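Local coordinates for cellulase (Bacillus sp. BG-CS10, PDB 5E09), which probably hydrolyses internal beta-1,4-glucosidic bonds of cellulose with its family 5 catalytic barrel, aided by a C-terminal family 46 carbohydrate-binding module, at residues D456-N467 with R506-W517; F479-S487 with I497-V505. All blocks are in the same frame, centred on the assembly; numbering follows the deposited sequence.

Interaction 1: residues D456-N467 with R506-W517; sequences DSVATMEAVYAN and RDDDIHLTFHFW
With CG beside its backbone N (chi1 -70°), Y465 sets its ring against R506, whose chain, bent at chi3 (44°), lays the guanidinium flat over one face; R506 CZ is 3.7 Å from the Y465 ring centroid, a cation-pi stack. R506 N also donates to Y465 OH at 2.9 Å, and R506 NH2 forms a salt bridge with E469. Replacing Y465 by an alanine is likely to leave the R506 guanidinium without the ring it lies on and R506 N without its hydroxyl acceptor. On the face of E462, T460 and H515, H515 NE2 donates in its ring plane to E462 OE1 (2.8 Å), while S478 holds OE2. On the opposite face M461, present as selenomethionine, sets CG over the F514 ring, with SE oblique to it, 3.6 Å from F514 CE1, a Met-aromatic contact. A classic beta bulge interrupts the antiparallel ladder, A459 N and T460 N both donating to H515 O; here A459 CB lies over one face of the W517 indole, a CH-pi contact 3.5 Å from the centroid of its five-membered ring. Strand 458-465 lies between strands 479-480 and 509-516, and strand 521-529 flanks the latter in the antiparallel sheet of the carbohydrate-binding domain.

Interaction 2: residues F479-S487 with I497-V505; sequences FKEFGYTFS and ITDAFFNEV
T498 and the Y484-T485 turn are joined by two hydrogen bonds. T498 OG1 donates to Y484 O at 2.7 Å, in the carbonyl plane and on a lone pair, and T498 N donates to T485 O at 3.2 Å. The second bond is almost straight at the hydrogen (174°), although the donor stands well above the carbonyl plane. The T498 hydroxyl works in both directions: at chi1 63° OG1 is turned between its own backbone N and carbonyl carbon, where it also accepts from F501 N (3.3 Å) as the N-cap of helix 499-502. One side chain therefore caps the helix N terminus and ties it to the Y484-T485 turn. That turn is braced from within, since E481 O accepts from both T485 OG1 and T485 N.

The apolar contacts lie around these bonds. Y484, with CG trans to its backbone N (chi1 170°), reaches over the first turn of the helix so that A500 CB meets one ring face, a CH-pi contact 4.2 Å from the ring centroid. F501 comes up beside T485, their CB atoms 4.1 Å apart, and the aliphatic part of K480 approaches the same phenyl ring obliquely. The ammonium of K480 is held by the carbonyls of A471, P473 and T477. Where the backbones run side by side, F486 and I497 form an antiparallel non-hydrogen-bonded pair, and I497 CD1 reaches F486 CB at 4.0 Å.

This pair belongs to the sheet edge, where strand 486-489 runs outermost beside strand 494-497, which is followed in turn by strand 447-452. Beyond I497 the chain turns into helix 499-502, whose F502 packs on strand 521-529, while F486 leans on M461 of strand 458-465.

Along the chain, strand 458-465 comes first and pairs with strand 509-516, so interaction 1 closes the longer loop, with 38 residues between its segments. Within that loop the chain passes through strand 479-480, the turn to strand 486-489, strand 494-497 and helix 499-502; interaction 2 closes a shorter loop of nine residues there, and the two nest without crossing. Their centres lie about 10 Å apart, and Y465 OH packs on V505 CA. Interaction 1 joins two interior strands of the carbohydrate-binding domain and interaction 2 ties edge strand 486-489 to strand 494-497 and the short helix, while a probable M461 O to K480 N hydrogen bond brings in the other edge strand, 479-480.

Interaction 1: residues D456-N467 with R506-W517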
loop_
_atom_site.group_PDB
_atom_site.type_symbol
_atom_site.label_atom_id
_atom_site.label_comp_id
_atom_site.label_asym_id
_atom_site.label_seq_id
_atom_site.Cartn_x
_atom_site.Cartn_y
_atom_site.Cartn_z
ATOM N N ASP A 456 23.785 1.316 10.627
ATOM C CA ASP A 456 22.498 1.597 11.256
ATOM C C ASP A 456 21.524 2.191 10.232
ATOM O O ASP A 456 21.927 2.547 9.127
ATOM C CB ASP A 456 22.689 2.542 12.441
ATOM C CG ASP A 456 21.695 2.293 13.551
ATOM O OD1 ASP A 456 20.636 1.684 13.280
ATOM O OD2 ASP A 456 21.974 2.717 14.693
ATOM N N SER A 457 20.245 2.289 10.585
ATOM C CA SER A 457 19.258 2.838 9.659
ATOM C C SER A 457 18.294 3.797 10.356
ATOM O O SER A 457 17.859 3.550 11.485
ATOM C CB SER A 457 18.479 1.712 8.961
ATOM O OG SER A 457 17.827 0.858 9.884
ATOM N N VAL A 458 17.978 4.899 9.674
ATOM C CA VAL A 458 17.113 5.931 10.230
ATOM C C VAL A 458 15.655 5.491 10.245
ATOM O O VAL A 458 15.079 5.151 9.210
ATOM C CB VAL A 458 17.224 7.250 9.440
ATOM C CG1 VAL A 458 16.333 8.309 10.055
ATOM C CG2 VAL A 458 18.666 7.725 9.406
ATOM N N ALA A 459 15.066 5.498 11.435
ATOM C CA ALA A 459 13.653 5.192 11.598
ATOM C C ALA A 459 12.835 6.458 11.396
ATOM O O ALA A 459 11.869 6.469 10.631
ATOM C CB ALA A 459 13.382 4.595 12.976
ATOM N N THR A 460 13.232 7.531 12.077
ATOM C CA THR A 460 12.483 8.779 11.966
ATOM C C THR A 460 13.279 9.983 12.462
ATOM O O THR A 460 14.437 9.850 12.830
ATOM C CB THR A 460 11.146 8.699 12.734
ATOM O OG1 THR A 460 10.410 9.911 12.538
ATOM C CG2 THR A 460 11.384 8.471 14.223
HETATM N N MSE A 461 12.655 11.159 12.447
HETATM C CA MSE A 461 13.346 12.408 12.780
HETATM C C MSE A 461 12.419 13.382 13.503
HETATM O O MSE A 461 11.313 13.662 13.035
HETATM C CB MSE A 461 13.909 13.079 11.513
HETATM C CG MSE A 461 14.605 14.416 11.781
HETATM SE SE MSE A 461 15.032 15.520 10.211
HETATM C CE MSE A 461 13.278 16.268 9.834
ATOM N N GLU A 462 12.868 13.889 14.645
ATOM C CA GLU A 462 12.157 14.954 15.338
ATOM C C GLU A 462 12.747 16.312 14.985
ATOM O O GLU A 462 13.946 16.435 14.748
ATOM C CB GLU A 462 12.198 14.758 16.849
ATOM C CG GLU A 462 11.293 13.669 17.374
ATOM C CD GLU A 462 11.326 13.584 18.891
ATOM O OE1 GLU A 462 12.280 12.982 19.436
ATOM O OE2 GLU A 462 10.402 14.125 19.538
ATOM N N ALA A 463 11.893 17.329 14.959
ATOM C CA ALA A 463 12.327 18.696 14.719
ATOM C C ALA A 463 11.618 19.640 15.676
ATOM O O ALA A 463 10.400 19.775 15.620
ATOM C CB ALA A 463 12.054 19.095 13.285
ATOM N N VAL A 464 12.368 20.281 16.566
ATOM C CA VAL A 464 11.771 21.281 17.456
ATOM C C VAL A 464 12.591 22.554 17.419
ATOM O O VAL A 464 13.780 22.508 17.168
ATOM C CB VAL A 464 11.674 20.794 18.915
ATOM C CG1 VAL A 464 10.738 19.596 19.026
ATOM C CG2 VAL A 464 13.052 20.459 19.459
ATOM N N TYR A 465 11.965 23.696 17.658
ATOM C CA TYR A 465 12.730 24.933 17.729
ATOM C C TYR A 465 13.513 24.976 19.028
ATOM O O TYR A 465 13.255 24.187 19.940
ATOM C CB TYR A 465 11.821 26.152 17.614
ATOM C CG TYR A 465 11.238 26.321 16.237
ATOM C CD1 TYR A 465 12.048 26.635 15.151
ATOM C CD2 TYR A 465 9.880 26.162 16.018
ATOM C CE1 TYR A 465 11.514 26.787 13.887
ATOM C CE2 TYR A 465 9.340 26.313 14.764
ATOM C CZ TYR A 465 10.157 26.627 13.705
ATOM O OH TYR A 465 9.605 26.778 12.458
ATOM N N ALA A 466 14.469 25.898 19.103
ATOM C CA ALA A 466 15.327 26.025 20.276
ATOM C C ALA A 466 14.514 26.247 21.550
ATOM O O ALA A 466 14.969 25.913 22.644
ATOM C CB ALA A 466 16.328 27.158 20.081
ATOM N N ASN A 467 13.309 26.794 21.405
ATOM C CA ASN A 467 12.437 27.017 22.552
ATOM C C ASN A 467 11.594 25.789 22.921
ATOM O O ASN A 467 10.871 25.808 23.916
ATOM C CB ASN A 467 11.520 28.224 22.304
ATOM C CG ASN A 467 10.549 28.006 21.156
ATOM O OD1 ASN A 467 10.529 26.950 20.526
ATOM N ND2 ASN A 467 9.725 29.014 20.886
ATOM N N ARG A 506 10.415 28.817 10.571
ATOM C CA ARG A 506 10.853 30.185 10.803
ATOM C C ARG A 506 12.383 30.259 10.745
ATOM O O ARG A 506 13.061 29.228 10.756
ATOM C CB ARG A 506 10.366 30.672 12.171
ATOM C CG ARG A 506 11.348 30.273 13.251
ATOM C CD ARG A 506 10.898 30.422 14.700
ATOM N NE ARG A 506 9.548 29.961 14.983
ATOM C CZ ARG A 506 9.154 29.575 16.192
ATOM N NH1 ARG A 506 10.020 29.551 17.198
ATOM N NH2 ARG A 506 7.908 29.171 16.387
ATOM N N ASP A 507 12.921 31.475 10.693
ATOM C CA ASP A 507 14.359 31.688 10.842
ATOM C C ASP A 507 14.748 31.539 12.306
ATOM O O ASP A 507 14.434 32.399 13.127
ATOM C CB ASP A 507 14.771 33.072 10.333
ATOM C CG ASP A 507 14.429 33.285 8.872
ATOM O OD1 ASP A 507 14.787 32.419 8.041
ATOM O OD2 ASP A 507 13.807 34.323 8.557
ATOM N N ASP A 508 15.439 30.454 12.626
ATOM C CA ASP A 508 15.697 30.097 14.011
ATOM C C ASP A 508 16.674 28.938 14.087
ATOM O O ASP A 508 17.106 28.405 13.064
ATOM C CB ASP A 508 14.389 29.714 14.708
ATOM C CG ASP A 508 14.439 29.890 16.213
ATOM O OD1 ASP A 508 15.548 30.042 16.767
ATOM O OD2 ASP A 508 13.358 29.863 16.846
ATOM N N ASP A 509 17.023 28.557 15.307
ATOM C CA ASP A 509 17.725 27.309 15.540
ATOM C C ASP A 509 16.700 26.190 15.569
ATOM O O ASP A 509 15.637 26.321 16.175
ATOM C CB ASP A 509 18.516 27.359 16.845
ATOM C CG ASP A 509 19.878 27.981 16.666
ATOM O OD1 ASP A 509 20.111 28.584 15.599
ATOM O OD2 ASP A 509 20.714 27.871 17.588
ATOM N N ILE A 510 17.016 25.104 14.882
ATOM C CA ILE A 510 16.157 23.934 14.843
ATOM C C ILE A 510 16.937 22.728 15.346
ATOM O O ILE A 510 17.968 22.375 14.793
ATOM C CB ILE A 510 15.627 23.666 13.423
ATOM C CG1 ILE A 510 14.917 24.907 12.879
ATOM C CG2 ILE A 510 14.696 22.469 13.418
ATOM C CD1 ILE A 510 14.899 24.994 11.368
ATOM N N HIS A 511 16.456 22.123 16.422
ATOM C CA HIS A 511 17.049 20.907 16.952
ATOM C C HIS A 511 16.403 19.691 16.301
ATOM O O HIS A 511 15.196 19.466 16.436
ATOM C CB HIS A 511 16.901 20.851 18.476
ATOM C CG HIS A 511 17.692 21.898 19.199
ATOM N ND1 HIS A 511 17.444 23.246 19.063
ATOM C CD2 HIS A 511 18.735 21.793 20.056
ATOM C CE1 HIS A 511 18.295 23.928 19.809
ATOM N NE2 HIS A 511 19.089 23.069 20.423
ATOM N N LEU A 512 17.216 18.933 15.575
ATOM C CA LEU A 512 16.804 17.672 14.979
ATOM C C LEU A 512 17.284 16.506 15.834
ATOM O O LEU A 512 18.424 16.499 16.327
ATOM C CB LEU A 512 17.344 17.517 13.549
ATOM C CG LEU A 512 17.175 18.658 12.542
ATOM C CD1 LEU A 512 17.897 18.334 11.238
ATOM C CD2 LEU A 512 15.707 18.956 12.286
ATOM N N THR A 513 16.409 15.521 16.000
ATOM C CA THR A 513 16.757 14.290 16.690
ATOM C C THR A 513 16.498 13.115 15.770
ATOM O O THR A 513 15.348 12.790 15.507
ATOM C CB THR A 513 15.934 14.100 17.978
ATOM O OG1 THR A 513 16.051 15.263 18.803
ATOM C CG2 THR A 513 16.411 12.865 18.749
ATOM N N PHE A 514 17.552 12.478 15.275
ATOM C CA PHE A 514 17.365 11.292 14.442
ATOM C C PHE A 514 17.254 10.016 15.286
ATOM O O PHE A 514 18.137 9.712 16.099
ATOM C CB PHE A 514 18.499 11.166 13.428
ATOM C CG PHE A 514 18.512 12.265 12.402
ATOM C CD1 PHE A 514 17.761 12.153 11.243
ATOM C CD2 PHE A 514 19.263 13.414 12.604
ATOM C CE1 PHE A 514 17.767 13.161 10.295
ATOM C CE2 PHE A 514 19.273 14.432 11.661
ATOM C CZ PHE A 514 18.521 14.303 10.503
ATOM N N HIS A 515 16.144 9.304 15.095
ATOM C CA HIS A 515 15.908 8.008 15.723
ATOM C C HIS A 515 16.271 6.876 14.765
ATOM O O HIS A 515 15.700 6.767 13.660
ATOM C CB HIS A 515 14.441 7.856 16.152
ATOM C CG HIS A 515 13.983 8.873 17.156
ATOM N ND1 HIS A 515 13.516 8.526 18.407
ATOM C CD2 HIS A 515 13.897 10.223 17.086
ATOM C CE1 HIS A 515 13.170 9.617 19.065
ATOM N NE2 HIS A 515 13.393 10.662 18.286
ATOM N N PHE A 516 17.209 6.040 15.211
ATOM C CA PHE A 516 17.685 4.875 14.468
ATOM C C PHE A 516 17.065 3.587 15.005
ATOM O O PHE A 516 16.633 3.533 16.154
ATOM C CB PHE A 516 19.210 4.778 14.538
ATOM C CG PHE A 516 19.918 5.874 13.812
ATOM C CD1 PHE A 516 20.073 7.122 14.393
ATOM C CD2 PHE A 516 20.431 5.658 12.543
ATOM C CE1 PHE A 516 20.723 8.138 13.717
ATOM C CE2 PHE A 516 21.087 6.671 11.865
ATOM C CZ PHE A 516 21.228 7.912 12.451
ATOM N N TRP A 517 17.041 2.548 14.176
ATOM C CA TRP A 517 16.416 1.280 14.558
ATOM C C TRP A 517 17.228 0.465 15.567
ATOM O O TRP A 517 16.708 -0.462 16.181
ATOM C CB TRP A 517 16.139 0.444 13.309
ATOM C CG TRP A 517 14.884 0.893 12.643
ATOM C CD1 TRP A 517 14.771 1.575 11.461
ATOM C CD2 TRP A 517 13.563 0.740 13.143
ATOM N NE1 TRP A 517 13.450 1.838 11.190
ATOM C CE2 TRP A 517 12.673 1.328 12.223
ATOM C CE3 TRP A 517 13.018 0.145 14.297
ATOM C CZ2 TRP A 517 11.297 1.349 12.388
ATOM C CZ3 TRP A 517 11.648 0.163 14.474
ATOM C CH2 TRP A 517 10.801 0.760 13.526
#

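Interaction 2: residues F479-S487 with I497-V505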
loop_
_atom_site.group_PDB
_atom_site.type_symbol
_atom_site.label_atom_id
_atom_site.label_comp_id
_atom_site.label_asym_id
_atom_site.label_seq_id
_atom_site.Cartn_x
_atom_site.Cartn_y
_atom_site.Cartn_z
ATOM N N PHE A 479 7.631 14.581 15.397
ATOM C CA PHE A 479 8.109 13.567 14.459
ATOM C C PHE A 479 7.706 13.881 13.028
ATOM O O PHE A 479 6.528 13.830 12.685
ATOM C CB PHE A 479 7.580 12.187 14.856
ATOM C CG PHE A 479 8.157 11.674 16.138
ATOM C CD1 PHE A 479 9.335 10.949 16.137
ATOM C CD2 PHE A 479 7.536 11.935 17.351
ATOM C CE1 PHE A 479 9.883 10.483 17.320
ATOM C CE2 PHE A 479 8.082 11.475 18.540
ATOM C CZ PHE A 479 9.256 10.749 18.523
ATOM N N LYS A 480 8.692 14.184 12.191
ATOM C CA LYS A 480 8.428 14.584 10.812
ATOM C C LYS A 480 8.250 13.386 9.885
ATOM O O LYS A 480 8.793 12.304 10.130
ATOM C CB LYS A 480 9.551 15.483 10.305
ATOM C CG LYS A 480 9.767 16.736 11.158
ATOM C CD LYS A 480 8.536 17.644 11.160
ATOM C CE LYS A 480 7.854 17.654 12.516
ATOM N NZ LYS A 480 6.638 18.520 12.534
ATOM N N GLU A 481 7.478 13.596 8.823
ATOM C CA GLU A 481 7.109 12.541 7.890
ATOM C C GLU A 481 8.289 12.088 7.039
ATOM O O GLU A 481 8.940 12.902 6.379
ATOM C CB GLU A 481 5.968 13.021 6.985
ATOM C CG GLU A 481 5.630 12.083 5.828
ATOM C CD GLU A 481 4.427 12.558 5.026
ATOM O OE1 GLU A 481 3.978 13.705 5.247
ATOM O OE2 GLU A 481 3.928 11.791 4.174
ATOM N N PHE A 482 8.540 10.781 7.050
ATOM C CA PHE A 482 9.630 10.178 6.291
ATOM C C PHE A 482 9.502 10.440 4.785
ATOM O O PHE A 482 8.425 10.269 4.202
ATOM C CB PHE A 482 9.661 8.674 6.555
ATOM C CG PHE A 482 10.991 8.025 6.292
ATOM C CD1 PHE A 482 11.416 7.764 4.994
ATOM C CD2 PHE A 482 11.801 7.637 7.350
ATOM C CE1 PHE A 482 12.639 7.143 4.754
ATOM C CE2 PHE A 482 13.027 7.015 7.124
ATOM C CZ PHE A 482 13.445 6.765 5.824
ATOM N N GLY A 483 10.604 10.845 4.160
ATOM C CA GLY A 483 10.616 11.081 2.729
ATOM C C GLY A 483 9.996 12.330 2.142
ATOM O O GLY A 483 10.162 12.619 0.954
ATOM N N TYR A 484 9.287 13.080 2.981
ATOM C CA TYR A 484 8.561 14.259 2.530
ATOM C C TYR A 484 9.449 15.368 3.090
ATOM O O TYR A 484 9.774 16.326 2.391
ATOM C CB TYR A 484 7.128 14.400 3.050
ATOM C CG TYR A 484 6.485 15.739 2.766
ATOM C CD1 TYR A 484 6.320 16.195 1.463
ATOM C CD2 TYR A 484 6.017 16.538 3.804
ATOM C CE1 TYR A 484 5.722 17.423 1.201
ATOM C CE2 TYR A 484 5.421 17.764 3.554
ATOM C CZ TYR A 484 5.275 18.202 2.251
ATOM O OH TYR A 484 4.680 19.423 2.003
ATOM N N THR A 485 9.863 15.219 4.343
ATOM C CA THR A 485 10.633 16.251 5.021
ATOM C C THR A 485 12.130 15.949 5.062
ATOM O O THR A 485 12.949 16.861 5.173
ATOM C CB THR A 485 10.134 16.442 6.460
ATOM O OG1 THR A 485 10.245 15.199 7.166
ATOM C CG2 THR A 485 8.678 16.902 6.462
ATOM N N PHE A 486 12.486 14.671 4.983
ATOM C CA PHE A 486 13.884 14.265 5.063
ATOM C C PHE A 486 14.066 12.924 4.385
ATOM O O PHE A 486 13.102 12.195 4.189
ATOM C CB PHE A 486 14.350 14.183 6.518
ATOM C CG PHE A 486 13.799 13.000 7.265
ATOM C CD1 PHE A 486 12.551 13.062 7.864
ATOM C CD2 PHE A 486 14.532 11.825 7.373
ATOM C CE1 PHE A 486 12.040 11.970 8.556
ATOM C CE2 PHE A 486 14.027 10.732 8.057
ATOM C CZ PHE A 486 12.779 10.804 8.652
ATOM N N SER A 487 15.300 12.580 4.044
ATOM C CA SER A 487 15.536 11.318 3.358
ATOM C C SER A 487 16.946 10.777 3.588
ATOM O O SER A 487 17.930 11.413 3.218
ATOM C CB SER A 487 15.278 11.487 1.859
ATOM O OG SER A 487 15.121 10.229 1.232
ATOM N N ILE A 497 17.691 17.089 3.752
ATOM C CA ILE A 497 16.574 17.833 4.327
ATOM C C ILE A 497 15.919 18.642 3.205
ATOM O O ILE A 497 16.567 19.480 2.574
ATOM C CB ILE A 497 17.022 18.760 5.463
ATOM C CG1 ILE A 497 17.893 17.998 6.464
ATOM C CG2 ILE A 497 15.810 19.344 6.172
ATOM C CD1 ILE A 497 17.129 16.945 7.261
ATOM N N THR A 498 14.638 18.379 2.958
ATOM C CA THR A 498 13.961 18.858 1.752
ATOM C C THR A 498 13.543 20.328 1.787
ATOM O O THR A 498 13.474 20.950 2.850
ATOM C CB THR A 498 12.704 18.022 1.460
ATOM O OG1 THR A 498 11.764 18.179 2.530
ATOM C CG2 THR A 498 13.060 16.556 1.312
ATOM N N ASP A 499 13.260 20.869 0.603
ATOM C CA ASP A 499 12.761 22.234 0.462
ATOM C C ASP A 499 11.401 22.345 1.145
ATOM O O ASP A 499 11.067 23.380 1.712
ATOM C CB ASP A 499 12.665 22.624 -1.021
ATOM C CG ASP A 499 12.852 24.123 -1.258
ATOM O OD1 ASP A 499 13.506 24.797 -0.430
ATOM O OD2 ASP A 499 12.348 24.628 -2.287
ATOM N N ALA A 500 10.628 21.263 1.107
ATOM C CA ALA A 500 9.319 21.240 1.753
ATOM C C ALA A 500 9.427 21.432 3.270
ATOM O O ALA A 500 8.592 22.104 3.876
ATOM C CB ALA A 500 8.590 19.940 1.431
ATOM N N PHE A 501 10.453 20.855 3.888
ATOM C CA PHE A 501 10.654 21.064 5.319
ATOM C C PHE A 501 10.998 22.522 5.605
ATOM O O PHE A 501 10.414 23.145 6.493
ATOM C CB PHE A 501 11.758 20.156 5.863
ATOM C CG PHE A 501 12.131 20.439 7.302
ATOM C CD1 PHE A 501 11.389 19.905 8.345
ATOM C CD2 PHE A 501 13.230 21.229 7.607
ATOM C CE1 PHE A 501 11.729 20.156 9.663
ATOM C CE2 PHE A 501 13.578 21.484 8.928
ATOM C CZ PHE A 501 12.823 20.948 9.957
ATOM N N PHE A 502 11.938 23.069 4.845
ATOM C CA PHE A 502 12.410 24.422 5.116
ATOM C C PHE A 502 11.377 25.505 4.796
ATOM O O PHE A 502 11.362 26.551 5.444
ATOM C CB PHE A 502 13.706 24.694 4.352
ATOM C CG PHE A 502 14.892 23.977 4.915
ATOM C CD1 PHE A 502 15.295 24.202 6.221
ATOM C CD2 PHE A 502 15.609 23.081 4.142
ATOM C CE1 PHE A 502 16.391 23.540 6.747
ATOM C CE2 PHE A 502 16.705 22.426 4.657
ATOM C CZ PHE A 502 17.098 22.655 5.960
ATOM N N ASN A 503 10.504 25.252 3.822
ATOM C CA ASN A 503 9.446 26.202 3.479
ATOM C C ASN A 503 8.472 26.440 4.630
ATOM O O ASN A 503 7.674 27.373 4.583
ATOM C CB ASN A 503 8.652 25.730 2.253
ATOM C CG ASN A 503 9.461 25.781 0.967
ATOM O OD1 ASN A 503 10.455 26.504 0.862
ATOM N ND2 ASN A 503 9.038 25.002 -0.021
ATOM N N GLU A 504 8.521 25.597 5.658
ATOM C CA GLU A 504 7.579 25.730 6.763
ATOM C C GLU A 504 8.275 25.840 8.114
ATOM O O GLU A 504 7.740 25.417 9.134
ATOM C CB GLU A 504 6.587 24.556 6.763
ATOM C CG GLU A 504 5.746 24.495 5.488
ATOM C CD GLU A 504 4.679 23.411 5.509
ATOM O OE1 GLU A 504 3.973 23.280 6.535
ATOM O OE2 GLU A 504 4.545 22.691 4.493
ATOM N N VAL A 505 9.469 26.420 8.120
ATOM C CA VAL A 505 10.134 26.735 9.377
ATOM C C VAL A 505 10.583 28.194 9.410
ATOM O O VAL A 505 11.053 28.741 8.410
ATOM C CB VAL A 505 11.357 25.808 9.648
ATOM C CG1 VAL A 505 10.915 24.361 9.796
ATOM C CG2 VAL A 505 12.382 25.922 8.552
#